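Local coordinates for oxysterol-binding protein homolog 3 (Saccharomyces cerevisiae, PDB 4INQ) that carries sterols and phospholipids in a hydrophobic pocket and transfers them between membranes, coupled to phosphoinositides, at residues Ala39-Leu44 / Thr115-Phe120. Numbering follows the deposited sequence.
Sequences ASPPSL and TLRKPF. With PIF ((2R)-3-{[(S)-hydroxy{[(1R,2R,3R,4R,5S,6R)-2,3,5,6-tetrahydroxy-4-(phosphonooxy)cyclohexyl]oxy}phosphoryl]oxy}propane-1,2-diyl dioctanoate), chain B.
Pro-41 lies over the guanidinium of Arg-117 in a small surface contact of the OSBP-related domain, joining the loop before helix 44-50 to the turn that leads into strand 118-120, beside the site of the phosphatidylinositol 4-phosphate analogue PIF. The proline ring comes down on one face of the guanidinium, CG about 2.9 Å above the plane and offset toward NH2, the nearest atom at 3.2 Å. With its own CG anti to the carbonyl carbon (chi1 -59°), Arg-117 extends straight to NE and carries its head group along the loop. There NH2 makes a weak, bent hydrogen bond to Ala-39 O (2.7 Å, N-H...O angle 125°), the acceptor lying near the guanidinium plane. A water in that plane accepts a bond from Arg-117 NE at 2.6 Å and gives a weak one to Ser-40 O. Leu-116 CD1 adds an apolar touch to Pro-41 CG. Tyr-296 and Tyr-330 also touch Arg-117.

One residue on, the strand meets the lipid. Lys-118 packs CD and CE against glycerol C9 of PIF, and the bend at chi4 turns NZ to the phosphodiester; Ser-58, His-146, Glu-346 and Arg-350 also hydrogen-bond to PIF. A methionine in its place would probably leave phosphate oxygen O12 without this cationic mate and take the lysine donor from Pro-119 O. Lys-118 NZ donates hydrogen bonds to PIF O12 (2.6 Å) and to Pro-119 O (3.1 Å), the second nearly in line with the carbonyl (C=O...N 162°).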
loop_
_atom_site.group_PDB
_atom_site.type_symbol
_atom_site.label_atom_id
_atom_site.label_comp_id
_atom_site.label_asym_id
_atom_site.label_seq_id
_atom_site.Cartn_x
_atom_site.Cartn_y
_atom_site.Cartn_z
ATOM N N ALA A 39 -0.698 9.844 20.972
ATOM C CA ALA A 39 -1.202 8.912 21.973
ATOM C C ALA A 39 -0.443 7.598 21.874
ATOM O O ALA A 39 0.225 7.335 20.870
ATOM C CB ALA A 39 -2.691 8.671 21.757
ATOM N N SER A 40 -0.535 6.772 22.913
ATOM C CA SER A 40 0.144 5.488 22.884
ATOM C C SER A 40 -0.771 4.533 22.120
ATOM O O SER A 40 -1.961 4.802 21.962
ATOM C CB SER A 40 0.422 4.975 24.304
ATOM O OG SER A 40 -0.758 4.528 24.936
ATOM N N PRO A 41 -0.222 3.410 21.631
ATOM C CA PRO A 41 -0.952 2.393 20.866
ATOM C C PRO A 41 -1.847 1.459 21.678
ATOM O O PRO A 41 -1.387 0.807 22.617
ATOM C CB PRO A 41 0.165 1.601 20.173
ATOM C CG PRO A 41 1.437 2.406 20.427
ATOM C CD PRO A 41 1.198 3.044 21.746
ATOM N N PRO A 42 -3.138 1.380 21.321
ATOM C CA PRO A 42 -4.056 0.500 22.042
ATOM C C PRO A 42 -3.832 -0.952 21.630
ATOM O O PRO A 42 -3.236 -1.223 20.589
ATOM C CB PRO A 42 -5.431 1.021 21.630
ATOM C CG PRO A 42 -5.190 1.553 20.254
ATOM C CD PRO A 42 -3.878 2.282 20.422
ATOM N N SER A 43 -4.299 -1.882 22.453
ATOM C CA SER A 43 -4.137 -3.297 22.161
ATOM C C SER A 43 -5.126 -3.796 21.122
ATOM O O SER A 43 -6.314 -3.472 21.163
ATOM C CB SER A 43 -4.297 -4.127 23.428
ATOM O OG SER A 43 -4.265 -5.509 23.114
ATOM N N LEU A 44 -4.624 -4.605 20.199
ATOM C CA LEU A 44 -5.447 -5.174 19.145
ATOM C C LEU A 44 -6.176 -6.417 19.669
ATOM O O LEU A 44 -7.376 -6.581 19.454
ATOM C CB LEU A 44 -4.561 -5.517 17.939
ATOM C CG LEU A 44 -5.142 -6.233 16.716
ATOM C CD1 LEU A 44 -5.236 -7.721 17.002
ATOM C CD2 LEU A 44 -6.503 -5.643 16.357
ATOM N N THR A 115 3.928 -1.742 13.008
ATOM C CA THR A 115 2.924 -2.794 13.139
ATOM C C THR A 115 1.937 -2.603 14.297
ATOM O O THR A 115 1.024 -3.416 14.477
ATOM C CB THR A 115 3.592 -4.175 13.298
ATOM O OG1 THR A 115 4.201 -4.264 14.591
ATOM C CG2 THR A 115 4.668 -4.375 12.238
ATOM N N LEU A 116 2.105 -1.529 15.062
ATOM C CA LEU A 116 1.246 -1.255 16.213
ATOM C C LEU A 116 -0.054 -0.532 15.898
ATOM O O LEU A 116 -0.968 -0.510 16.723
ATOM C CB LEU A 116 2.005 -0.425 17.248
ATOM C CG LEU A 116 3.286 -1.030 17.808
ATOM C CD1 LEU A 116 3.938 -0.036 18.752
ATOM C CD2 LEU A 116 2.954 -2.342 18.521
ATOM N N ARG A 117 -0.134 0.073 14.718
ATOM C CA ARG A 117 -1.321 0.813 14.329
ATOM C C ARG A 117 -1.706 0.549 12.872
ATOM O O ARG A 117 -0.917 0.001 12.095
ATOM C CB ARG A 117 -1.084 2.309 14.551
ATOM C CG ARG A 117 -0.746 2.709 15.997
ATOM C CD ARG A 117 -0.561 4.219 16.070
ATOM N NE ARG A 117 -0.313 4.772 17.402
ATOM C CZ ARG A 117 0.856 4.754 18.041
ATOM N NH1 ARG A 117 1.931 4.197 17.490
ATOM N NH2 ARG A 117 0.959 5.327 19.231
ATOM N N LYS A 118 -2.918 0.940 12.502
ATOM C CA LYS A 118 -3.397 0.720 11.137
ATOM C C LYS A 118 -3.782 2.031 10.450
ATOM O O LYS A 118 -3.969 3.058 11.109
ATOM C CB LYS A 118 -4.614 -0.206 11.154
ATOM C CG LYS A 118 -5.863 0.453 11.701
ATOM C CD LYS A 118 -7.040 -0.500 11.687
ATOM C CE LYS A 118 -8.331 0.236 12.005
ATOM N NZ LYS A 118 -8.603 1.271 10.964
ATOM N N PRO A 119 -3.916 2.012 9.111
ATOM C CA PRO A 119 -4.284 3.228 8.388
ATOM C C PRO A 119 -5.750 3.542 8.642
ATOM O O PRO A 119 -6.491 2.687 9.128
ATOM C CB PRO A 119 -4.052 2.851 6.924
ATOM C CG PRO A 119 -3.142 1.666 6.980
ATOM C CD PRO A 119 -3.630 0.917 8.172
ATOM N N PHE A 120 -6.173 4.765 8.333
ATOM C CA PHE A 120 -7.583 5.092 8.492
ATOM C C PHE A 120 -8.292 4.343 7.372
ATOM O O PHE A 120 -7.719 4.127 6.301
ATOM C CB PHE A 120 -7.848 6.589 8.308
ATOM C CG PHE A 120 -7.536 7.425 9.517
ATOM C CD1 PHE A 120 -6.225 7.586 9.953
ATOM C CD2 PHE A 120 -8.554 8.070 10.204
ATOM C CE1 PHE A 120 -5.931 8.386 11.061
ATOM C CE2 PHE A 120 -8.271 8.872 11.312
ATOM C CZ PHE A 120 -6.957 9.029 11.740
HETATM C C1 PIF B . -14.769 1.877 10.218
HETATM O O1 PIF B . -13.363 1.626 10.217
HETATM P P1 PIF B . -12.512 1.070 11.474
HETATM C C2 PIF B . -15.580 0.565 10.511
HETATM O O2 PIF B . -15.287 -0.418 9.496
HETATM C C3 PIF B . -17.110 0.911 10.504
HETATM O O3 PIF B . -17.892 -0.259 10.767
HETATM C C4 PIF B . -17.532 1.513 9.139
HETATM O O4 PIF B . -18.912 1.871 9.154
HETATM P P4 PIF B . -20.136 0.926 8.751
HETATM C C5 PIF B . -16.709 2.766 8.833
HETATM O O5 PIF B . -17.103 3.292 7.577
HETATM C C6 PIF B . -15.199 2.454 8.830
HETATM O O6 PIF B . -14.491 3.644 8.529
HETATM C C7 PIF B . -12.101 -1.627 11.783
HETATM C C8 PIF B . -11.429 -2.817 11.014
HETATM C C9 PIF B . -10.039 -2.478 10.448
HETATM C C10 PIF B . -8.808 -3.352 8.604
HETATM C C11 PIF B . -7.262 -3.371 8.649
HETATM O O11 PIF B . -13.182 1.179 12.783
HETATM C C12 PIF B . -6.638 -3.048 7.288
HETATM O O12 PIF B . -11.128 1.892 11.444
HETATM C C13 PIF B . -5.112 -3.195 7.322
HETATM O O13 PIF B . -11.992 -0.411 11.047
HETATM C C14 PIF B . -4.503 -3.042 5.919
HETATM O O14 PIF B . -11.420 -3.980 11.952
HETATM C C15 PIF B . -3.101 -3.661 5.841
HETATM O O15 PIF B . -9.520 -3.632 9.758
HETATM C C16 PIF B . -2.789 -4.241 4.449
HETATM O O16 PIF B . -9.397 -3.095 7.544
HETATM C C17 PIF B . -2.319 -5.709 4.520
HETATM O O17 PIF B . -12.152 -5.605 10.526
HETATM C C18 PIF B . -11.488 -5.295 11.513
HETATM C C19 PIF B . -10.728 -6.397 12.240
HETATM C C20 PIF B . -9.394 -6.684 11.551
HETATM C C21 PIF B . -8.204 -6.338 12.461
HETATM C C22 PIF B . -6.982 -6.299 11.780
HETATM C C23 PIF B . -6.023 -5.279 11.900
HETATM C C24 PIF B . -4.816 -5.200 11.180
HETATM C C25 PIF B . -4.037 -4.147 11.682
HETATM O O41 PIF B . -21.145 1.778 7.862
HETATM O O42 PIF B . -20.756 0.381 10.000
HETATM O O43 PIF B . -19.562 -0.229 7.754
HETATM O O HOH W 1 -2.216 5.835 18.783
#